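Local coordinates for probable leucine/isoleucine/valine-binding protein (Rhodopirellula baltica, PDB 4KV7) that probably binds leucine, isoleucine, valine or a related small ligand as the periplasmic binding protein of an ABC-type uptake system, at residues 147-151 / 152-156; 194-197 / 198-202; 262-265 / 266-269; 311-314 / 315-319. The protein carries 1 engineered substitution. All blocks are in the same frame, centred on the assembly; numbering follows the deposited sequence.

Contact 1. Residues 147-151 / 152-156; sequences DALVA and KGIKP
Ile154 N reaches back to Leu149 O (3.1 Å) and Gly153 N to Val150 O (3.0 Å), the two bonds into the last helical turn that make this a Schellman motif at the end of helix 138-151. Gly153 is the first residue to leave helical angles, with phi at +97°; a side chain there would be jammed against the carbonyl oxygen of Lys152, and glycine avoids this. Its N-H comes to Val150 O from above the carbonyl plane, whereas Ile154 N approaches Leu149 O at a tilt of 34°. The hydrophobic contact that often accompanies a Schellman motif lies on one side of the turn, where Leu149 CD2 packs against Ile154 CG1 at 4.1 Å, the two branched chains crossing obliquely. Ile154 CG1 stands anti to its own carbonyl carbon, chi1 -58°, and this turns it back over Leu149 O. Leu149 also touches Leu378, and Val150 leans on His183 of helix 167-183. Lys152 suits its exposed place: its chain bends at chi2 and carries NZ off to the carbonyl oxygen of Glu376. One water donates to Val150 O and, at 2.7 Å, to Ile154 O, while Val150 CA-H points almost straight at that same Ile154 O, 3.4 Å from CA.

Contact 2. Residues 194-197 / 198-202; sequences GRYR and RNTSQ
A type II beta turn from Arg197 to Thr200, overlapping at Thr200 with an ST turn, carries the chain off the end of strand 193-196. Arg197 O is the acceptor at its heart: Thr200 OG1 donates to it at 2.7 Å and Thr200 N at 3.1 Å, both only moderately tilted from the carbonyl plane. The same hydroxyl accepts from Gln202 N (3.1 Å), so Thr200 OG1 links the two turns. Its chi1 of 76° sets OG1 between the backbone N and the carbonyl carbon, and leaves CG2 to lie over the centre of one face of the Arg197 guanidinium, 3.4 Å from CZ. Threonine suits the place because one branch is polar and the other apolar; a valine here would probably leave Gln202 N without its acceptor and Arg197 O with a single protein donor. Arg197 and Gln202 run side by side, their flat ends nearly perpendicular at 84°, and a water bridges Arg197 NE to Gln202 OE1. A second water joins Arg197 N to Gln202 O.

Around the turn, Arg198 carries its guanidinium to salt bridges with Glu69 and Asp166, and Tyr196 directs its OH to Thr225 N while its ring meets Phe162. Strand 193-196 pairs with the parallel strand 159-164, and the turns lead from it toward helix 204-211.

Contact 3. Residues 262-265 / 266-269; sequences DLAN and GIVA
Ile267 N donates to Ala264 O at 3.0 Å, a nearly straight bond of 165° at the hydrogen that closes a type II beta turn through Asn265 and Gly266. The donor stands above the carbonyl plane, so no lone pair is met squarely. Two residues earlier, Asn265 N bonds back to Asp262 O at 3.1 Å in the 3-10 turn, and the chain thus passes from one tight turn into the next before strand 268-271 begins. Gly266, with phi at +105°, occupies the position of the turn where a side chain would run into Asn265 O; glycine fits for want of a CB. Asn265, on the exposed side, has CG anti to its backbone N, which lays the amide beside the following peptide; the side chain also touches Ala367.

On the buried side, Ile267 curls back over the turn it closes. With CG1 anti to its carbonyl carbon, chi1 -66°, CG1 lies 3.4 Å from Ala264 O, and CD1 reaches Ala264 CA at 3.6 Å and the small Ala264 CB at 4.1 Å. Ile267 also packs on Leu256 and Leu260 of helix 253-260, Ile233 of helix 226-238 and Ile365 of strand 361-365. A serine in its place would probably open a gap between those residues and take away the CD1 contact with Ala264. The contact therefore divides its chemistry: a backbone bond shapes the turn, while an aliphatic chain screens that bond's acceptor on the side facing the core.

Contact 4. Residues 311-314 / 315-319; sequences RILV and KAVTS
Thr318 and Val314, one turn apart on helix 301-319, meet at a carbonyl oxygen held twice. The packed side of this alpha helix differs sharply from its outer side. Regular i to i+4 bonds run from Lys315 N to Thr318 N: Val317 N donates to Leu313 O at 2.9 Å in the carbonyl plane, and Ala316 N to Ile312 O at 2.9 Å with a modest tilt.

Buried aliphatic residues line the inner side. Leu313 CD1 lies 4.3 Å from Val317 CG2, and this valine methyl is placed beside its backbone N, CG1 being anti to it (chi1 173°), which brings CG2 down to 3.3 Å from Leu313 O. Beyond them, Leu313 rests on Phe20 and Phe113, Val317 on Leu18, and Ile312 on Phe113, Leu336 and Ile341. Ala316 is small enough to let Ala332 and Leu333 of helix 326-335 come close.

The solvent side is more polar, with Lys315 and Thr318 exposed. Lys315 projects its long chain, straight until a bend at chi4, away from the helix; its CB lies near Arg311 O and Ile312 O, and the chain also touches Leu336. A lysine suits an exposed position of this kind. Arg311 turns its guanidinium to Tyr307 and Glu285. Near the end of the helix, Ser319 OG and Ser319 N both donate to Ala316 O, the hydroxyl at 2.7 Å. Thr318 OG1 likewise adds to its own N-H on Val314 O: N arrives nearly along the C=O axis, whereas OG1 comes from above the carbonyl plane at 2.9 Å.

In the fold
The four contacts follow one another along the chain without interleaving, and none touches another. Contacts 1, 2 and 3 belong to one end of the molecule: contacts 2 and 3 both reach the seven-stranded mixed sheet, through strands 193-196 and 268-271, and contact 1 ends a helix just before strand 159-164 of that sheet. Contacts 1 and 3 are nearest, with centres about 19 Å apart. Contact 4 lies across the chain's centre, about 41 Å between centres from contact 1, on a helix packed on strands 16-24 and 112-113. This division is consistent with the two-lobed fold of periplasmic binding proteins, whose ligand typically binds between the lobes.

Contact 1. Residues 147-151 / 152-156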
ATOM      1  N   ASP A 147      20.147   1.377  -0.545  1.00 10.40           N
ATOM      2  CA  ASP A 147      21.265   0.623   0.007  1.00 11.93           C
ATOM      3  C   ASP A 147      21.670  -0.509  -0.930  1.00 11.64           C
ATOM      4  O   ASP A 147      22.857  -0.763  -1.128  1.00 12.31           O
ATOM      5  CB  ASP A 147      20.923   0.051   1.388  1.00 12.65           C
ATOM      6  CG  ASP A 147      20.855   1.112   2.478  1.00 13.58           C
ATOM      7  OD1 ASP A 147      21.381   2.222   2.282  1.00 15.67           O
ATOM      8  OD2 ASP A 147      20.263   0.818   3.543  1.00 15.61           O
ATOM      9  N   ALA A 148      20.684  -1.183  -1.514  1.00 11.14           N
ATOM     10  CA  ALA A 148      20.986  -2.300  -2.403  1.00 11.43           C
ATOM     11  C   ALA A 148      21.640  -1.845  -3.703  1.00 12.10           C
ATOM     12  O   ALA A 148      22.534  -2.511  -4.213  1.00 13.41           O
ATOM     13  CB  ALA A 148      19.741  -3.093  -2.690  1.00 13.39           C
ATOM     14  N   LEU A 149      21.188  -0.716  -4.240  1.00 11.97           N
ATOM     15  CA  LEU A 149      21.784  -0.165  -5.451  1.00 12.46           C
ATOM     16  C   LEU A 149      23.241   0.217  -5.225  1.00 12.39           C
ATOM     17  O   LEU A 149      24.113  -0.106  -6.032  1.00 13.05           O
ATOM     18  CB  LEU A 149      20.980   1.047  -5.932  1.00 12.49           C
ATOM     19  CG  LEU A 149      19.629   0.707  -6.554  1.00 11.73           C
ATOM     20  CD1 LEU A 149      18.736   1.931  -6.590  1.00 13.07           C
ATOM     21  CD2 LEU A 149      19.837   0.150  -7.963  1.00 14.75           C
ATOM     22  N   VAL A 150      23.490   0.922  -4.128  1.00 12.94           N
ATOM     23  CA  VAL A 150      24.837   1.367  -3.815  1.00 14.36           C
ATOM     24  C   VAL A 150      25.751   0.173  -3.557  1.00 13.99           C
ATOM     25  O   VAL A 150      26.907   0.185  -3.961  1.00 15.18           O
ATOM     26  CB  VAL A 150      24.827   2.342  -2.618  1.00 15.28           C
ATOM     27  CG1 VAL A 150      26.233   2.637  -2.130  1.00 18.15           C
ATOM     28  CG2 VAL A 150      24.104   3.631  -3.006  1.00 15.79           C
ATOM     29  N   ALA A 151      25.232  -0.872  -2.923  1.00 14.51           N
ATOM     30  CA  ALA A 151      26.032  -2.072  -2.684  1.00 16.22           C
ATOM     31  C   ALA A 151      26.468  -2.740  -3.996  1.00 15.78           C
ATOM     32  O   ALA A 151      27.484  -3.428  -4.039  1.00 18.47           O
ATOM     33  CB  ALA A 151      25.266  -3.053  -1.803  1.00 16.73           C
ATOM     34  N   LYS A 152      25.695  -2.530  -5.061  1.00 15.58           N
ATOM     35  CA  LYS A 152      26.009  -3.096  -6.369  1.00 17.25           C
ATOM     36  C   LYS A 152      26.860  -2.167  -7.228  1.00 18.87           C
ATOM     37  O   LYS A 152      27.182  -2.492  -8.372  1.00 23.08           O
ATOM     38  CB  LYS A 152      24.730  -3.476  -7.118  1.00 18.94           C
ATOM     39  CG  LYS A 152      24.053  -4.715  -6.571  1.00 22.13           C
ATOM     40  CD  LYS A 152      25.004  -5.899  -6.611  1.00 28.56           C
ATOM     41  CE  LYS A 152      24.464  -7.072  -5.820  1.00 27.93           C
ATOM     42  NZ  LYS A 152      25.457  -8.184  -5.751  1.00 32.05           N
ATOM     43  N   GLY A 153      27.235  -1.015  -6.683  1.00 18.04           N
ATOM     44  CA  GLY A 153      28.152  -0.127  -7.378  1.00 19.12           C
ATOM     45  C   GLY A 153      27.491   1.006  -8.144  1.00 17.06           C
ATOM     46  O   GLY A 153      28.163   1.772  -8.832  1.00 19.40           O
ATOM     47  N   ILE A 154      26.175   1.128  -8.032  1.00 17.05           N
ATOM     48  CA  ILE A 154      25.502   2.307  -8.554  1.00 15.66           C
ATOM     49  C   ILE A 154      25.879   3.476  -7.652  1.00 17.10           C
ATOM     50  O   ILE A 154      25.796   3.377  -6.425  1.00 18.16           O
ATOM     51  CB  ILE A 154      23.986   2.119  -8.584  1.00 15.57           C
ATOM     52  CG1 ILE A 154      23.623   0.903  -9.437  1.00 16.21           C
ATOM     53  CG2 ILE A 154      23.289   3.381  -9.099  1.00 16.11           C
ATOM     54  CD1 ILE A 154      24.016   1.028 -10.892  1.00 19.49           C
ATOM     55  N   LYS A 155      26.344   4.563  -8.250  1.00 15.61           N
ATOM     56  CA  LYS A 155      26.737   5.726  -7.465  1.00 16.42           C
ATOM     57  C   LYS A 155      25.509   6.471  -6.982  1.00 16.17           C
ATOM     58  O   LYS A 155      24.497   6.499  -7.678  1.00 14.22           O
ATOM     59  CB  LYS A 155      27.611   6.655  -8.296  1.00 17.86           C
ATOM     60  CG  LYS A 155      28.913   6.019  -8.724  1.00 20.70           C
ATOM     61  CD  LYS A 155      29.805   7.000  -9.461  1.00 25.96           C
ATOM     62  CE  LYS A 155      31.243   6.499  -9.516  1.00 32.39           C
ATOM     63  NZ  LYS A 155      31.330   5.118 -10.069  1.00 37.26           N
ATOM     64  N   PRO A 156      25.586   7.074  -5.779  1.00 14.95           N
ATOM     65  CA  PRO A 156      24.448   7.856  -5.289  1.00 15.80           C
ATOM     66  C   PRO A 156      23.922   8.861  -6.318  1.00 15.37           C
ATOM     67  O   PRO A 156      22.706   9.003  -6.453  1.00 15.63           O
ATOM     68  CB  PRO A 156      25.031   8.569  -4.069  1.00 17.54           C
ATOM     69  CG  PRO A 156      26.052   7.611  -3.542  1.00 18.52           C
ATOM     70  CD  PRO A 156      26.654   6.958  -4.766  1.00 16.85           C
TER
HETATM   71  O   HOH W   1      28.083   2.639  -5.138  1.00 23.82           O

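Contact 2. Residues 194-197 / 198-202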
ATOM      1  N   GLY A 194      12.016  13.573 -12.151  1.00 11.51           N
ATOM      2  CA  GLY A 194      10.948  13.838 -13.100  1.00 11.60           C
ATOM      3  C   GLY A 194       9.610  13.622 -12.429  1.00 11.30           C
ATOM      4  O   GLY A 194       9.481  12.710 -11.613  1.00 11.38           O
ATOM      5  N   ARG A 195       8.620  14.457 -12.761  1.00 10.86           N
ATOM      6  CA  ARG A 195       7.310  14.380 -12.110  1.00 10.82           C
ATOM      7  C   ARG A 195       6.176  14.249 -13.114  1.00 10.68           C
ATOM      8  O   ARG A 195       6.329  14.591 -14.282  1.00 12.84           O
ATOM      9  CB  ARG A 195       6.988  15.617 -11.253  1.00 13.83           C
ATOM     10  CG  ARG A 195       8.093  16.408 -10.611  1.00 19.01           C
ATOM     11  CD  ARG A 195       8.598  15.847  -9.308  1.00 16.79           C
ATOM     12  NE  ARG A 195       7.680  15.311  -8.290  1.00 12.86           N
ATOM     13  CZ  ARG A 195       7.494  15.859  -7.089  1.00 12.38           C
ATOM     14  NH1 ARG A 195       8.068  17.014  -6.774  1.00 14.65           N
ATOM     15  NH2 ARG A 195       6.746  15.246  -6.180  1.00 12.40           N
ATOM     16  N   TYR A 196       5.028  13.783 -12.639  1.00 10.09           N
ATOM     17  CA  TYR A 196       3.816  13.773 -13.445  1.00  9.66           C
ATOM     18  C   TYR A 196       2.622  14.086 -12.549  1.00  9.42           C
ATOM     19  O   TYR A 196       2.654  13.829 -11.349  1.00  9.87           O
ATOM     20  CB  TYR A 196       3.621  12.408 -14.129  1.00 11.57           C
ATOM     21  CG  TYR A 196       3.189  11.351 -13.151  1.00 10.37           C
ATOM     22  CD1 TYR A 196       4.122  10.608 -12.443  1.00 10.31           C
ATOM     23  CD2 TYR A 196       1.840  11.121 -12.903  1.00 10.76           C
ATOM     24  CE1 TYR A 196       3.729   9.661 -11.513  1.00 10.18           C
ATOM     25  CE2 TYR A 196       1.432  10.189 -11.965  1.00  9.78           C
ATOM     26  CZ  TYR A 196       2.382   9.456 -11.273  1.00  8.97           C
ATOM     27  OH  TYR A 196       1.972   8.511 -10.355  1.00 10.01           O
ATOM     28  N   ARG A 197       1.552  14.595 -13.138  1.00 10.03           N
ATOM     29  CA  ARG A 197       0.376  14.972 -12.364  1.00 10.50           C
ATOM     30  C   ARG A 197      -0.510  13.763 -12.059  1.00  9.28           C
ATOM     31  O   ARG A 197      -0.808  12.953 -12.953  1.00 10.20           O
ATOM     32  CB  ARG A 197      -0.428  16.049 -13.110  1.00 12.20           C
ATOM     33  CG  ARG A 197      -1.688  16.477 -12.366  1.00 15.07           C
ATOM     34  CD  ARG A 197      -2.247  17.816 -12.838  1.00 14.19           C
ATOM     35  NE  ARG A 197      -2.859  17.776 -14.163  1.00 14.66           N
ATOM     36  CZ  ARG A 197      -4.107  17.389 -14.404  1.00 14.64           C
ATOM     37  NH1 ARG A 197      -4.870  16.960 -13.413  1.00 16.36           N
ATOM     38  NH2 ARG A 197      -4.581  17.414 -15.643  1.00 17.57           N
ATOM     39  N   ARG A 198      -0.934  13.647 -10.800  1.00  9.62           N
ATOM     40  CA  ARG A 198      -1.795  12.554 -10.349  1.00  9.68           C
ATOM     41  C   ARG A 198      -2.989  12.316 -11.265  1.00  9.66           C
ATOM     42  O   ARG A 198      -3.682  13.248 -11.672  1.00 10.08           O
ATOM     43  CB  ARG A 198      -2.301  12.824  -8.934  1.00  9.99           C
ATOM     44  CG  ARG A 198      -3.180  11.701  -8.389  1.00  9.95           C
ATOM     45  CD  ARG A 198      -3.667  11.977  -6.961  1.00 11.55           C
ATOM     46  NE  ARG A 198      -4.578  13.114  -6.901  1.00 11.82           N
ATOM     47  CZ  ARG A 198      -4.278  14.325  -6.436  1.00 11.89           C
ATOM     48  NH1 ARG A 198      -3.068  14.605  -5.966  1.00 11.81           N
ATOM     49  NH2 ARG A 198      -5.201  15.273  -6.451  1.00 13.01           N
ATOM     50  N   ASN A 199      -3.208  11.041 -11.567  1.00 10.27           N
ATOM     51  CA  ASN A 199      -4.336  10.579 -12.368  1.00 10.31           C
ATOM     52  C   ASN A 199      -4.301  11.039 -13.817  1.00  9.71           C
ATOM     53  O   ASN A 199      -5.300  10.977 -14.508  1.00 10.88           O
ATOM     54  CB  ASN A 199      -5.676  10.856 -11.677  1.00 12.16           C
ATOM     55  CG  ASN A 199      -5.902   9.939 -10.486  1.00 13.23           C
ATOM     56  OD1 ASN A 199      -5.441   8.796 -10.483  1.00 13.30           O
ATOM     57  ND2 ASN A 199      -6.590  10.437  -9.468  1.00 14.59           N
ATOM     58  N   THR A 200      -3.129  11.452 -14.285  1.00 10.21           N
ATOM     59  CA  THR A 200      -2.911  11.701 -15.704  1.00 10.94           C
ATOM     60  C   THR A 200      -1.902  10.701 -16.238  1.00 10.66           C
ATOM     61  O   THR A 200      -1.278   9.960 -15.475  1.00 11.31           O
ATOM     62  CB  THR A 200      -2.349  13.122 -15.993  1.00 10.67           C
ATOM     63  OG1 THR A 200      -0.955  13.182 -15.663  1.00 10.78           O
ATOM     64  CG2 THR A 200      -3.134  14.214 -15.265  1.00 12.18           C
ATOM     65  N   SER A 201      -1.726  10.700 -17.554  1.00 12.31           N
ATOM     66  CA  SER A 201      -0.668   9.930 -18.201  0.88 13.59           C
ATOM     67  C   SER A 201       0.411  10.869 -18.746  1.00 13.86           C
ATOM     68  O   SER A 201       1.167  10.504 -19.653  1.00 14.08           O
ATOM     69  CB  SER A 201      -1.241   9.112 -19.351  0.88 15.17           C
ATOM     70  OG  SER A 201      -1.678  10.000 -20.360  0.88 14.08           O
ATOM     71  N   GLN A 202       0.466  12.084 -18.216  1.00 12.13           N
ATOM     72  CA  GLN A 202       1.343  13.102 -18.777  1.00 12.63           C
ATOM     73  C   GLN A 202       2.750  12.980 -18.219  1.00 12.51           C
ATOM     74  O   GLN A 202       3.120  13.671 -17.268  1.00 13.27           O
ATOM     75  CB  GLN A 202       0.752  14.486 -18.530  1.00 13.04           C
ATOM     76  CG  GLN A 202      -0.585  14.677 -19.233  1.00 14.73           C
ATOM     77  CD  GLN A 202      -1.261  15.978 -18.867  1.00 17.10           C
ATOM     78  OE1 GLN A 202      -0.599  16.987 -18.616  1.00 21.13           O
ATOM     79  NE2 GLN A 202      -2.589  15.956 -18.803  1.00 17.60           N
TER
HETATM   80  O   HOH W   2       5.751  14.749 -16.882  1.00 13.14           O
HETATM   81  O   HOH W   3       2.182  15.698 -15.683  1.00 13.85           O
HETATM   82  O   HOH W   4      -4.381  15.801 -10.790  1.00 15.25           O
HETATM   83  O   HOH W   5      -1.541  18.747 -16.656  1.00 25.17           O

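Contact 3. Residues 262-265 / 266-269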
ATOM      1  N   ASP A 262       6.001  -8.071 -21.658  1.00 27.70           N
ATOM      2  CA  ASP A 262       7.438  -8.348 -21.722  1.00 26.69           C
ATOM      3  C   ASP A 262       8.306  -7.168 -21.279  1.00 23.50           C
ATOM      4  O   ASP A 262       9.439  -7.351 -20.838  1.00 24.71           O
ATOM      5  CB  ASP A 262       7.838  -8.763 -23.146  1.00 30.99           C
ATOM      6  CG  ASP A 262       7.172 -10.052 -23.588  1.00 37.61           C
ATOM      7  OD1 ASP A 262       6.913 -10.911 -22.720  1.00 45.27           O
ATOM      8  OD2 ASP A 262       6.910 -10.203 -24.800  1.00 42.76           O
ATOM      9  N   LEU A 263       7.768  -5.959 -21.393  1.00 20.51           N
ATOM     10  CA  LEU A 263       8.528  -4.757 -21.087  1.00 21.99           C
ATOM     11  C   LEU A 263       8.723  -4.586 -19.582  1.00 20.44           C
ATOM     12  O   LEU A 263       9.513  -3.750 -19.141  1.00 23.02           O
ATOM     13  CB  LEU A 263       7.843  -3.519 -21.672  1.00 22.55           C
ATOM     14  CG  LEU A 263       7.990  -3.237 -23.173  1.00 27.94           C
ATOM     15  CD1 LEU A 263       7.492  -4.382 -24.048  1.00 34.92           C
ATOM     16  CD2 LEU A 263       7.276  -1.942 -23.536  1.00 31.60           C
ATOM     17  N   ALA A 264       7.996  -5.373 -18.790  1.00 18.94           N
ATOM     18  CA  ALA A 264       8.141  -5.343 -17.336  1.00 20.48           C
ATOM     19  C   ALA A 264       9.243  -6.279 -16.854  1.00 16.79           C
ATOM     20  O   ALA A 264       9.632  -6.228 -15.688  1.00 17.26           O
ATOM     21  CB  ALA A 264       6.820  -5.681 -16.652  1.00 20.64           C
ATOM     22  N   ASN A 265       9.733  -7.137 -17.745  1.00 17.50           N
ATOM     23  CA  ASN A 265      10.783  -8.091 -17.401  1.00 18.06           C
ATOM     24  C   ASN A 265      12.032  -7.365 -16.917  1.00 19.77           C
ATOM     25  O   ASN A 265      12.621  -6.564 -17.647  1.00 20.92           O
ATOM     26  CB  ASN A 265      11.113  -8.973 -18.610  1.00 20.70           C
ATOM     27  CG  ASN A 265      11.838 -10.256 -18.229  1.00 23.06           C
ATOM     28  OD1 ASN A 265      12.465 -10.346 -17.176  1.00 23.58           O
ATOM     29  ND2 ASN A 265      11.759 -11.258 -19.099  1.00 28.74           N
ATOM     30  N   GLY A 266      12.421  -7.634 -15.676  1.00 16.31           N
ATOM     31  CA  GLY A 266      13.609  -7.016 -15.118  1.00 17.29           C
ATOM     32  C   GLY A 266      13.327  -5.907 -14.120  1.00 16.15           C
ATOM     33  O   GLY A 266      14.230  -5.481 -13.402  1.00 16.26           O
ATOM     34  N   ILE A 267      12.085  -5.439 -14.064  1.00 13.89           N
ATOM     35  CA  ILE A 267      11.713  -4.418 -13.090  1.00 13.12           C
ATOM     36  C   ILE A 267      11.727  -5.007 -11.684  1.00 12.08           C
ATOM     37  O   ILE A 267      11.278  -6.134 -11.468  1.00 13.18           O
ATOM     38  CB  ILE A 267      10.318  -3.844 -13.395  1.00 14.25           C
ATOM     39  CG1 ILE A 267      10.343  -3.089 -14.724  1.00 17.16           C
ATOM     40  CG2 ILE A 267       9.856  -2.917 -12.287  1.00 14.48           C
ATOM     41  CD1 ILE A 267       8.982  -2.596 -15.149  1.00 21.46           C
ATOM     42  N   VAL A 268      12.253  -4.248 -10.724  1.00 11.00           N
ATOM     43  CA  VAL A 268      12.226  -4.646  -9.319  1.00 11.57           C
ATOM     44  C   VAL A 268      11.156  -3.821  -8.627  1.00 11.72           C
ATOM     45  O   VAL A 268      11.032  -2.626  -8.882  1.00 13.13           O
ATOM     46  CB  VAL A 268      13.597  -4.420  -8.654  1.00 12.94           C
ATOM     47  CG1 VAL A 268      13.524  -4.604  -7.151  1.00 13.99           C
ATOM     48  CG2 VAL A 268      14.637  -5.361  -9.260  1.00 14.14           C
ATOM     49  N   ALA A 269      10.354  -4.454  -7.784  1.00 10.44           N
ATOM     50  CA  ALA A 269       9.287  -3.747  -7.084  1.00 10.60           C
ATOM     51  C   ALA A 269       9.277  -4.169  -5.623  1.00 10.57           C
ATOM     52  O   ALA A 269       9.191  -5.365  -5.316  1.00 11.80           O
ATOM     53  CB  ALA A 269       7.919  -4.024  -7.739  1.00 11.51           C
TER

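Contact 4. Residues 311-314 / 315-319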
ATOM      1  N   ARG A 311      -7.608  -9.486   8.485  1.00 10.33           N
ATOM      2  CA  ARG A 311      -7.245 -10.475   9.498  1.00 11.45           C
ATOM      3  C   ARG A 311      -6.859  -9.823  10.821  1.00 10.67           C
ATOM      4  O   ARG A 311      -7.271 -10.275  11.884  1.00 12.10           O
ATOM      5  CB  ARG A 311      -6.096 -11.368   9.009  1.00 11.75           C
ATOM      6  CG  ARG A 311      -6.488 -12.474   8.031  1.00 12.41           C
ATOM      7  CD  ARG A 311      -7.225 -13.609   8.724  1.00 14.14           C
ATOM      8  NE  ARG A 311      -6.382 -14.233   9.738  1.00 15.32           N
ATOM      9  CZ  ARG A 311      -5.498 -15.198   9.492  1.00 15.78           C
ATOM     10  NH1 ARG A 311      -5.352 -15.680   8.263  1.00 16.18           N
ATOM     11  NH2 ARG A 311      -4.770 -15.701  10.482  1.00 18.46           N
ATOM     12  N   ILE A 312      -6.062  -8.761  10.759  1.00 11.07           N
ATOM     13  CA  ILE A 312      -5.651  -8.072  11.978  1.00 11.05           C
ATOM     14  C   ILE A 312      -6.840  -7.412  12.669  1.00 11.08           C
ATOM     15  O   ILE A 312      -6.987  -7.503  13.889  1.00 12.05           O
ATOM     16  CB  ILE A 312      -4.545  -7.038  11.700  1.00 11.02           C
ATOM     17  CG1 ILE A 312      -3.297  -7.736  11.152  1.00 11.07           C
ATOM     18  CG2 ILE A 312      -4.214  -6.248  12.963  1.00 11.69           C
ATOM     19  CD1 ILE A 312      -2.260  -6.788  10.599  1.00 12.18           C
ATOM     20  N   LEU A 313      -7.693  -6.768  11.885  1.00 11.45           N
ATOM     21  CA  LEU A 313      -8.903  -6.154  12.417  1.00 11.51           C
ATOM     22  C   LEU A 313      -9.778  -7.175  13.138  1.00 11.31           C
ATOM     23  O   LEU A 313     -10.225  -6.939  14.269  1.00 12.99           O
ATOM     24  CB  LEU A 313      -9.695  -5.497  11.292  1.00 12.11           C
ATOM     25  CG  LEU A 313     -11.002  -4.838  11.727  1.00 11.65           C
ATOM     26  CD1 LEU A 313     -10.741  -3.688  12.688  1.00 15.68           C
ATOM     27  CD2 LEU A 313     -11.769  -4.378  10.502  1.00 14.18           C
ATOM     28  N   VAL A 314     -10.014  -8.319  12.495  1.00 10.97           N
ATOM     29  CA  VAL A 314     -10.827  -9.367  13.104  1.00 13.22           C
ATOM     30  C   VAL A 314     -10.190  -9.891  14.389  1.00 11.30           C
ATOM     31  O   VAL A 314     -10.878 -10.071  15.393  1.00 13.24           O
ATOM     32  CB  VAL A 314     -11.113 -10.507  12.094  1.00 12.17           C
ATOM     33  CG1 VAL A 314     -11.682 -11.732  12.794  1.00 15.88           C
ATOM     34  CG2 VAL A 314     -12.054 -10.013  10.986  1.00 14.98           C
ATOM     35  N   LYS A 315      -8.881 -10.119  14.364  1.00 12.83           N
ATOM     36  CA  LYS A 315      -8.166 -10.529  15.568  1.00 13.84           C
ATOM     37  C   LYS A 315      -8.380  -9.528  16.707  1.00 13.63           C
ATOM     38  O   LYS A 315      -8.684  -9.916  17.839  1.00 14.12           O
ATOM     39  CB  LYS A 315      -6.674 -10.698  15.265  1.00 14.25           C
ATOM     40  CG  LYS A 315      -5.836 -11.191  16.446  1.00 16.22           C
ATOM     41  CD  LYS A 315      -4.397 -11.467  16.010  1.00 16.93           C
ATOM     42  CE  LYS A 315      -3.525 -11.975  17.146  1.00 21.37           C
ATOM     43  NZ  LYS A 315      -3.840 -13.397  17.477  1.00 24.97           N
ATOM     44  N   ALA A 316      -8.252  -8.239  16.412  1.00 12.60           N
ATOM     45  CA  ALA A 316      -8.489  -7.219  17.430  1.00 14.48           C
ATOM     46  C   ALA A 316      -9.932  -7.255  17.933  1.00 13.77           C
ATOM     47  O   ALA A 316     -10.177  -7.216  19.137  1.00 14.86           O
ATOM     48  CB  ALA A 316      -8.139  -5.829  16.898  1.00 14.22           C
ATOM     49  N   VAL A 317     -10.891  -7.328  17.019  1.00 13.26           N
ATOM     50  CA  VAL A 317     -12.296  -7.342  17.424  1.00 15.19           C
ATOM     51  C   VAL A 317     -12.618  -8.556  18.305  1.00 15.75           C
ATOM     52  O   VAL A 317     -13.342  -8.433  19.297  1.00 16.12           O
ATOM     53  CB  VAL A 317     -13.240  -7.262  16.206  1.00 14.87           C
ATOM     54  CG1 VAL A 317     -14.687  -7.462  16.630  1.00 18.35           C
ATOM     55  CG2 VAL A 317     -13.069  -5.921  15.500  1.00 16.73           C
ATOM     56  N   THR A 318     -12.041  -9.711  17.977  1.00 15.06           N
ATOM     57  CA  THR A 318     -12.267 -10.942  18.740  1.00 18.26           C
ATOM     58  C   THR A 318     -11.862 -10.788  20.205  1.00 17.48           C
ATOM     59  O   THR A 318     -12.451 -11.406  21.100  1.00 18.31           O
ATOM     60  CB  THR A 318     -11.484 -12.132  18.122  1.00 19.50           C
ATOM     61  OG1 THR A 318     -11.939 -12.362  16.785  1.00 24.68           O
ATOM     62  CG2 THR A 318     -11.678 -13.406  18.928  1.00 24.82           C
ATOM     63  N   SER A 319     -10.865  -9.946  20.451  1.00 16.83           N
ATOM     64  CA  SER A 319     -10.321  -9.768  21.790  1.00 17.30           C
ATOM     65  C   SER A 319     -11.172  -8.875  22.679  1.00 17.65           C
ATOM     66  O   SER A 319     -10.971  -8.834  23.888  1.00 20.26           O
ATOM     67  CB  SER A 319      -8.909  -9.186  21.718  1.00 19.46           C
ATOM     68  OG  SER A 319      -8.935  -7.801  21.424  1.00 17.73           O
TER